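Local structure of hypoxanthine phosphoribosyltransferase (Bacillus anthracis, 4QYI) at residues Q17-K21 / V146-I150; I38-A42 / I88-I92; F154-I160 / L169-V175. The protein probably acts in purine salvage, transferring a phosphoribosyl group from phosphoribosyl pyrophosphate to hypoxanthine or guanine to give the nucleotide. All coordinates share one frame; numbering follows the deposited sequence.

Contact 1 (Q17-K21 / V146-I150); sequences QLQEK and VGFQI
The aromatic ring of F148 is wedged against the first turns of helix 15-32: K21 CE stands over one of its faces, 4.0 Å above the plane and offset toward the rim, while the carbonyl oxygen of Q17 lies at the edge, in the plane of the ring, 3.8 Å from F148 CZ. L18 CD2 approaches obliquely and reaches F148 CE1 at 3.9 Å. The contact thus joins a helix to the end of strand 145-149, part of the mixed, mostly parallel core sheet of a phosphoribosyltransferase fold, at the point where the chain turns a corner at G147. Phenylalanine suits this place because its flat side chain can slip between helix and strands, touching I13 and L131 as well.

K21 is used here chiefly for its methylenes. Its place on the helix sets K21 CB 3.3 Å from F148 CZ. With CG anti to the backbone N (chi1 -175°), K21 CG comes to 3.6 Å from F148 CE1; bends at chi2 and chi3 then fold the remainder back over ring and backbone. Glycine, without a side chain, fits the corner at G147 beside the F148 ring, and the lysine methylenes lie along its peptide. The ammonium group is 5.7 Å from the centroid of the F148 ring, a long cation-pi approach and at most a weak attraction, and its salt bridge is made with E24. Q17 O already accepts the helical bond from K21 N, whereas Q17 OE1 takes the amide of S14. The same K21 CE that stands over the ring also lies 3.3 Å from G147 O.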
loop_
_atom_site.group_PDB
_atom_site.type_symbol
_atom_site.label_atom_id
_atom_site.label_comp_id
_atom_site.label_asym_id
_atom_site.label_seq_id
_atom_site.Cartn_x
_atom_site.Cartn_y
_atom_site.Cartn_z
ATOM N N GLN A 17 -0.762 7.097 19.148
ATOM C CA GLN A 17 -1.703 6.051 19.542
ATOM C C GLN A 17 -1.777 4.971 18.461
ATOM O O GLN A 17 -1.861 3.785 18.759
ATOM C CB GLN A 17 -3.092 6.619 19.735
ATOM C CG GLN A 17 -3.285 7.392 21.009
ATOM C CD GLN A 17 -4.681 7.971 21.001
ATOM O OE1 GLN A 17 -4.967 8.906 20.265
ATOM N NE2 GLN A 17 -5.577 7.369 21.766
ATOM N N LEU A 18 -1.763 5.397 17.205
ATOM C CA LEU A 18 -1.819 4.450 16.102
ATOM C C LEU A 18 -0.594 3.564 16.115
ATOM O O LEU A 18 -0.724 2.353 16.017
ATOM C CB LEU A 18 -1.920 5.169 14.767
ATOM C CG LEU A 18 -3.263 5.831 14.529
ATOM C CD1 LEU A 18 -3.224 6.837 13.389
ATOM C CD2 LEU A 18 -4.277 4.740 14.257
ATOM N N GLN A 19 0.585 4.153 16.265
ATOM C CA GLN A 19 1.810 3.360 16.285
ATOM C C GLN A 19 1.816 2.341 17.429
ATOM O O GLN A 19 2.205 1.193 17.230
ATOM C CB GLN A 19 3.036 4.256 16.387
ATOM C CG GLN A 19 4.368 3.536 16.259
ATOM C CD GLN A 19 5.521 4.360 16.818
ATOM O OE1 GLN A 19 6.546 3.816 17.238
ATOM N NE2 GLN A 19 5.363 5.681 16.814
ATOM N N GLU A 20 1.404 2.752 18.623
ATOM C CA GLU A 20 1.351 1.809 19.747
ATOM C C GLU A 20 0.356 0.663 19.485
ATOM O O GLU A 20 0.654 -0.508 19.727
ATOM C CB GLU A 20 1.001 2.514 21.065
ATOM C CG GLU A 20 2.172 3.282 21.639
ATOM C CD GLU A 20 3.331 2.359 21.938
ATOM O OE1 GLU A 20 4.408 2.652 21.403
ATOM O OE2 GLU A 20 3.160 1.316 22.620
ATOM N N LYS A 21 -0.830 1.005 19.004
ATOM C CA LYS A 21 -1.841 -0.019 18.769
ATOM C C LYS A 21 -1.439 -1.002 17.675
ATOM O O LYS A 21 -1.675 -2.192 17.793
ATOM C CB LYS A 21 -3.187 0.604 18.422
ATOM C CG LYS A 21 -4.286 -0.438 18.288
ATOM C CD LYS A 21 -4.486 -1.202 19.573
ATOM C CE LYS A 21 -5.104 -0.318 20.629
ATOM N NZ LYS A 21 -5.221 -1.037 21.920
ATOM N N VAL A 146 -8.634 -6.224 16.389
ATOM C CA VAL A 146 -9.272 -4.923 16.270
ATOM C C VAL A 146 -8.441 -3.840 16.945
ATOM O O VAL A 146 -8.099 -3.959 18.115
ATOM C CB VAL A 146 -10.658 -4.925 16.945
ATOM C CG1 VAL A 146 -11.306 -3.560 16.819
ATOM C CG2 VAL A 146 -11.548 -5.989 16.327
ATOM N N GLY A 147 -8.132 -2.776 16.209
ATOM C CA GLY A 147 -7.372 -1.676 16.762
ATOM C C GLY A 147 -8.169 -0.791 17.701
ATOM O O GLY A 147 -7.837 -0.648 18.878
ATOM N N PHE A 148 -9.242 -0.208 17.177
ATOM C CA PHE A 148 -10.056 0.716 17.939
ATOM C C PHE A 148 -11.522 0.633 17.579
ATOM O O PHE A 148 -11.886 0.442 16.413
ATOM C CB PHE A 148 -9.631 2.146 17.627
ATOM C CG PHE A 148 -8.176 2.421 17.845
ATOM C CD1 PHE A 148 -7.256 2.163 16.838
ATOM C CD2 PHE A 148 -7.732 3.000 19.025
ATOM C CE1 PHE A 148 -5.917 2.456 17.017
ATOM C CE2 PHE A 148 -6.395 3.291 19.208
ATOM C CZ PHE A 148 -5.491 3.022 18.201
ATOM N N GLN A 149 -12.356 0.809 18.591
ATOM C CA GLN A 149 -13.785 0.856 18.398
ATOM C C GLN A 149 -14.164 2.315 18.379
ATOM O O GLN A 149 -13.965 3.023 19.358
ATOM C CB GLN A 149 -14.548 0.153 19.500
ATOM C CG GLN A 149 -14.596 -1.352 19.394
ATOM C CD GLN A 149 -15.703 -1.885 20.276
ATOM O OE1 GLN A 149 -16.473 -1.107 20.854
ATOM N NE2 GLN A 149 -15.807 -3.201 20.376
ATOM N N ILE A 150 -14.690 2.764 17.254
ATOM C CA ILE A 150 -15.081 4.138 17.074
ATOM C C ILE A 150 -16.575 4.349 16.905
ATOM O O ILE A 150 -17.282 3.460 16.470
ATOM C CB ILE A 150 -14.308 4.664 15.860
ATOM C CG1 ILE A 150 -12.896 4.876 16.353
ATOM C CG2 ILE A 150 -14.917 5.942 15.284
ATOM C CD1 ILE A 150 -11.934 5.249 15.271
#

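Contact 2 (I38-A42 / I88-I92)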
loop_
_atom_site.group_PDB
_atom_site.type_symbol
_atom_site.label_atom_id
_atom_site.label_comp_id
_atom_site.label_asym_id
_atom_site.label_seq_id
_atom_site.Cartn_x
_atom_site.Cartn_y
_atom_site.Cartn_z
ATOM N N ILE A 38 2.941 -16.525 7.281
ATOM C CA ILE A 38 1.640 -15.891 7.188
ATOM C C ILE A 38 1.489 -15.177 5.865
ATOM O O ILE A 38 2.454 -14.641 5.335
ATOM C CB ILE A 38 1.472 -14.814 8.278
ATOM C CG1 ILE A 38 1.610 -15.433 9.667
ATOM C CG2 ILE A 38 0.116 -14.132 8.164
ATOM C CD1 ILE A 38 1.727 -14.390 10.761
ATOM N N VAL A 39 0.268 -15.190 5.323
ATOM C CA VAL A 39 -0.042 -14.443 4.122
ATOM C C VAL A 39 -0.970 -13.313 4.582
ATOM O O VAL A 39 -2.004 -13.555 5.212
ATOM C CB VAL A 39 -0.772 -15.269 3.045
ATOM C CG1 VAL A 39 -1.192 -14.372 1.873
ATOM C CG2 VAL A 39 0.106 -16.418 2.564
ATOM N N VAL A 40 -0.575 -12.087 4.288
ATOM C CA VAL A 40 -1.377 -10.923 4.628
ATOM C C VAL A 40 -2.023 -10.413 3.347
ATOM O O VAL A 40 -1.352 -10.200 2.347
ATOM C CB VAL A 40 -0.545 -9.811 5.276
ATOM C CG1 VAL A 40 -1.350 -8.533 5.405
ATOM C CG2 VAL A 40 -0.068 -10.246 6.636
ATOM N N ILE A 41 -3.345 -10.292 3.359
ATOM C CA ILE A 41 -4.056 -9.778 2.209
ATOM C C ILE A 41 -4.736 -8.494 2.618
ATOM O O ILE A 41 -5.691 -8.487 3.403
ATOM C CB ILE A 41 -5.097 -10.756 1.664
ATOM C CG1 ILE A 41 -4.418 -12.040 1.186
ATOM C CG2 ILE A 41 -5.838 -10.128 0.483
ATOM C CD1 ILE A 41 -5.417 -13.095 0.818
ATOM N N ALA A 42 -4.247 -7.401 2.051
ATOM C CA ALA A 42 -4.790 -6.077 2.348
ATOM C C ALA A 42 -5.859 -5.632 1.352
ATOM O O ALA A 42 -5.693 -5.771 0.141
ATOM C CB ALA A 42 -3.650 -5.083 2.379
ATOM N N ILE A 88 -6.545 -12.037 -5.898
ATOM C CA ILE A 88 -5.188 -12.283 -5.451
ATOM C C ILE A 88 -4.362 -13.083 -6.454
ATOM O O ILE A 88 -4.886 -13.916 -7.200
ATOM C CB ILE A 88 -5.162 -12.976 -4.085
ATOM C CG1 ILE A 88 -5.914 -14.302 -4.128
ATOM C CG2 ILE A 88 -5.780 -12.080 -3.018
ATOM C CD1 ILE A 88 -5.650 -15.149 -2.890
ATOM N N ASP A 89 -3.061 -12.846 -6.421
ATOM C CA ASP A 89 -2.110 -13.552 -7.247
ATOM C C ASP A 89 -1.442 -14.676 -6.480
ATOM O O ASP A 89 -1.049 -15.652 -7.072
ATOM C CB ASP A 89 -0.972 -12.614 -7.637
ATOM C CG ASP A 89 -1.456 -11.418 -8.387
ATOM O OD1 ASP A 89 -2.173 -11.627 -9.370
ATOM O OD2 ASP A 89 -1.111 -10.282 -7.996
ATOM N N VAL A 90 -1.272 -14.515 -5.177
ATOM C CA VAL A 90 -0.548 -15.514 -4.388
ATOM C C VAL A 90 -1.368 -16.720 -4.032
ATOM O O VAL A 90 -2.597 -16.688 -4.004
ATOM C CB VAL A 90 0.005 -14.931 -3.086
ATOM C CG1 VAL A 90 1.022 -13.849 -3.387
ATOM C CG2 VAL A 90 -1.122 -14.394 -2.197
ATOM N N ASN A 91 -0.659 -17.807 -3.769
ATOM C CA ASN A 91 -1.272 -19.044 -3.360
ATOM C C ASN A 91 -1.583 -19.052 -1.868
ATOM O O ASN A 91 -0.675 -18.965 -1.055
ATOM C CB ASN A 91 -0.300 -20.194 -3.642
ATOM C CG ASN A 91 -0.832 -21.528 -3.178
ATOM O OD1 ASN A 91 -2.038 -21.713 -3.021
ATOM N ND2 ASN A 91 0.075 -22.439 -2.884
ATOM N N ILE A 92 -2.854 -19.131 -1.484
ATOM C CA ILE A 92 -3.190 -19.210 -0.064
ATOM C C ILE A 92 -3.703 -20.601 0.340
ATOM O O ILE A 92 -4.103 -20.812 1.485
ATOM C CB ILE A 92 -4.228 -18.185 0.359
ATOM C CG1 ILE A 92 -5.553 -18.401 -0.385
ATOM C CG2 ILE A 92 -3.696 -16.777 0.136
ATOM C CD1 ILE A 92 -6.645 -17.461 0.071
#
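I41 reaches from strand 38-43 toward the loop 88-92, and its side chain can be followed outward atom by atom. CB points at the loop and divides into two branches. The short one, I41 CG2, ends 4.0 Å from I88 CG2. The long one runs through CG1, which is anti to the carbonyl carbon (chi1 -62°), and continues extended to CD1. That terminal methyl drops between two loop isoleucines, 4.0 Å from I88 CG2 and 4.1 Å from I92 CG2, so a single methyl of I88 meets both branches. V97 of the neighbouring strand 96-101 and F117 of helix 108-118 also pack against I41.

Two residues earlier on the same side of the strand, V39 uses CG1 in a similar way. It crosses I92 at about a right angle, with V39 CG1 3.9 Å from I92 CG2, and meets V90 tip to tip, V39 CG1 lying 4.1 Å from V90 CG2. No hydrogen bond joins the segments. Branched aliphatic residues suit V39 and I41 because they favour the extended strand; in the loop, the branched methyls of I88, V90 and I92 fill the apolar face opposite them.

Several polar groups of the loop are held outside the contact. One carboxylate oxygen of D65 accepts the amides of D89 and V90, and N91 OD1 takes the amide of T93, while N91 CB points away from the strand. An irregular loop with inward aliphatics thus covers part of one face of a central parallel strand, beside helix 108-118, in the alpha/beta core of a phosphoribosyltransferase fold.

Contact 3 (F154-I160 / L169-V175)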
loop_
_atom_site.group_PDB
_atom_site.type_symbol
_atom_site.label_atom_id
_atom_site.label_comp_id
_atom_site.label_asym_id
_atom_site.label_seq_id
_atom_site.Cartn_x
_atom_site.Cartn_y
_atom_site.Cartn_z
ATOM N N PHE A 154 -17.961 9.894 10.350
ATOM C CA PHE A 154 -17.058 9.949 9.189
ATOM C C PHE A 154 -15.651 10.272 9.648
ATOM O O PHE A 154 -15.434 11.220 10.388
ATOM C CB PHE A 154 -17.510 10.995 8.164
ATOM C CG PHE A 154 -18.875 10.728 7.609
ATOM C CD1 PHE A 154 -19.131 9.568 6.894
ATOM C CD2 PHE A 154 -19.904 11.641 7.795
ATOM C CE1 PHE A 154 -20.395 9.316 6.391
ATOM C CE2 PHE A 154 -21.168 11.400 7.286
ATOM C CZ PHE A 154 -21.414 10.234 6.584
ATOM N N ILE A 155 -14.682 9.494 9.188
ATOM C CA ILE A 155 -13.311 9.712 9.585
ATOM C C ILE A 155 -12.391 9.690 8.378
ATOM O O ILE A 155 -12.732 9.132 7.339
ATOM C CB ILE A 155 -12.859 8.625 10.588
ATOM C CG1 ILE A 155 -12.829 7.216 9.932
ATOM C CG2 ILE A 155 -13.741 8.678 11.837
ATOM C CD1 ILE A 155 -14.160 6.690 9.427
ATOM N N VAL A 156 -11.218 10.297 8.531
ATOM C CA VAL A 156 -10.223 10.343 7.474
ATOM C C VAL A 156 -8.846 10.226 8.095
ATOM O O VAL A 156 -8.697 10.344 9.318
ATOM C CB VAL A 156 -10.287 11.665 6.663
ATOM C CG1 VAL A 156 -11.631 11.808 5.956
ATOM C CG2 VAL A 156 -10.023 12.868 7.552
ATOM N N GLY A 157 -7.848 9.986 7.249
ATOM C CA GLY A 157 -6.456 9.863 7.680
ATOM C C GLY A 157 -5.910 8.439 7.728
ATOM O O GLY A 157 -6.668 7.462 7.711
ATOM N N TYR A 158 -4.583 8.324 7.770
ATOM C CA TYR A 158 -3.919 7.031 7.888
ATOM C C TYR A 158 -4.450 6.029 6.835
ATOM O O TYR A 158 -4.799 4.896 7.151
ATOM C CB TYR A 158 -4.104 6.508 9.332
ATOM C CG TYR A 158 -3.145 5.411 9.758
ATOM C CD1 TYR A 158 -1.825 5.705 10.123
ATOM C CD2 TYR A 158 -3.563 4.090 9.850
ATOM C CE1 TYR A 158 -0.950 4.704 10.517
ATOM C CE2 TYR A 158 -2.697 3.084 10.259
ATOM C CZ TYR A 158 -1.398 3.399 10.593
ATOM O OH TYR A 158 -0.558 2.381 10.975
ATOM N N GLY A 159 -4.492 6.478 5.584
ATOM C CA GLY A 159 -4.977 5.664 4.471
ATOM C C GLY A 159 -6.441 5.790 4.089
ATOM O O GLY A 159 -6.811 5.491 2.959
ATOM N N ILE A 160 -7.257 6.289 5.014
ATOM C CA ILE A 160 -8.695 6.467 4.825
ATOM C C ILE A 160 -9.007 7.845 4.239
ATOM O O ILE A 160 -8.564 8.896 4.746
ATOM C CB ILE A 160 -9.409 6.318 6.181
ATOM C CG1 ILE A 160 -8.951 5.026 6.838
ATOM C CG2 ILE A 160 -10.926 6.339 6.032
ATOM C CD1 ILE A 160 -9.391 4.855 8.271
ATOM N N LEU A 169 -2.860 11.902 6.014
ATOM C CA LEU A 169 -2.701 12.364 7.384
ATOM C C LEU A 169 -2.072 11.247 8.218
ATOM O O LEU A 169 -2.433 10.090 8.064
ATOM C CB LEU A 169 -4.042 12.739 8.006
ATOM C CG LEU A 169 -4.864 13.777 7.252
ATOM C CD1 LEU A 169 -6.156 14.060 7.999
ATOM C CD2 LEU A 169 -4.084 15.068 7.052
ATOM N N PRO A 170 -1.125 11.583 9.111
ATOM C CA PRO A 170 -0.514 10.544 9.940
ATOM C C PRO A 170 -1.345 10.146 11.160
ATOM O O PRO A 170 -0.941 9.271 11.938
ATOM C CB PRO A 170 0.800 11.182 10.369
ATOM C CG PRO A 170 0.514 12.649 10.389
ATOM C CD PRO A 170 -0.427 12.878 9.237
ATOM N N PHE A 171 -2.507 10.776 11.305
ATOM C CA PHE A 171 -3.437 10.528 12.401
ATOM C C PHE A 171 -4.828 10.351 11.796
ATOM O O PHE A 171 -5.015 10.569 10.596
ATOM C CB PHE A 171 -3.438 11.738 13.369
ATOM C CG PHE A 171 -3.694 13.044 12.677
ATOM C CD1 PHE A 171 -4.993 13.474 12.417
ATOM C CD2 PHE A 171 -2.633 13.837 12.262
ATOM C CE1 PHE A 171 -5.228 14.672 11.752
ATOM C CE2 PHE A 171 -2.855 15.040 11.620
ATOM C CZ PHE A 171 -4.151 15.456 11.356
ATOM N N ILE A 172 -5.789 9.954 12.627
ATOM C CA ILE A 172 -7.177 9.796 12.215
ATOM C C ILE A 172 -7.985 10.955 12.800
ATOM O O ILE A 172 -7.873 11.275 13.985
ATOM C CB ILE A 172 -7.739 8.428 12.620
ATOM C CG1 ILE A 172 -7.005 7.351 11.776
ATOM C CG2 ILE A 172 -9.243 8.363 12.398
ATOM C CD1 ILE A 172 -7.541 5.948 11.787
ATOM N N ALA A 173 -8.796 11.588 11.953
ATOM C CA ALA A 173 -9.596 12.731 12.363
ATOM C C ALA A 173 -11.039 12.673 11.925
ATOM O O ALA A 173 -11.381 11.983 10.974
ATOM C CB ALA A 173 -8.984 13.994 11.787
ATOM N N SER A 174 -11.869 13.434 12.627
ATOM C CA SER A 174 -13.264 13.587 12.279
ATOM C C SER A 174 -13.295 14.734 11.270
ATOM O O SER A 174 -12.380 15.559 11.233
ATOM C CB SER A 174 -14.110 13.917 13.515
ATOM O OG SER A 174 -13.576 15.010 14.242
ATOM N N VAL A 175 -14.339 14.755 10.449
ATOM C CA VAL A 175 -14.561 15.758 9.424
ATOM C C VAL A 175 -16.051 16.086 9.612
ATOM O O VAL A 175 -16.751 15.250 10.143
ATOM C CB VAL A 175 -14.377 15.209 7.995
ATOM C CG1 VAL A 175 -12.964 14.712 7.761
ATOM C CG2 VAL A 175 -15.358 14.085 7.722
#
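V156 and A173 form a hydrogen-bonded pair in a small antiparallel sheet, in which strand 172-175 lies between strands 155-156 and 8-13; this sheet is probably part of the hood, as in related phosphoribosyltransferases. Both peptide groups are used: V156 N gives its hydrogen to A173 O at 3.0 Å, and A173 N returns one to V156 O at 2.9 Å. Further along, Y158 N donates to L169 O at 2.8 Å, bonding the two segments where both are outside regular strand.

From G157 to I160 the chain makes a type I' turn, closed twice: I160 N donates to G157 O at 3.0 Å and G157 N to I160 O at 2.8 Å. Glycine suits both G157 and G159, whose positive phi angles, 104° and 93°, it adopts easily; at G157 a side chain would also run into F171 O. The carbonyl of G159 is taken by R167. F171 O, buried and without a hydrogen-bond partner, receives a CA-H...O contact from G157 CA at 3.3 Å. F154 O and V175 N are likewise buried without a partner. The polar ends of side chains fare better: Y158 OH bonds to D53, and S174 OG takes the amide of D10.

Apolar side chains pack alongside the strands. I172 CG1 lies 3.9 Å from Y158 CB, and L169 CD1 touches V156. Tightest is the valine pair: V156 CG2, set between its backbone N and carbonyl carbon (chi1 -62°), faces V175 CG1 at 3.5 Å, closer than ordinary van der Waals contact.

Overall arrangement
Contact 3 is the buried one and the only one with hydrogen bonds across it; contact 1 lies at the surface, and contact 2 is partly buried. Contacts 1 and 2 hold elements of the same mixed sheet, strands 145-149 and 38-43, but lie on opposite sides of the chain's centre, about 24 Å apart between centres. Their chemistry follows their places: methyl groups alone pack between strand and loop in contact 2, whereas lysine methylenes and a ring share the more exposed contact 1. Contact 3 belongs to the separate antiparallel sheet, yet it touches contact 1 through L18, whose CD1 lies 3.7 Å from Y158 CD1. Contact 2 touches neither.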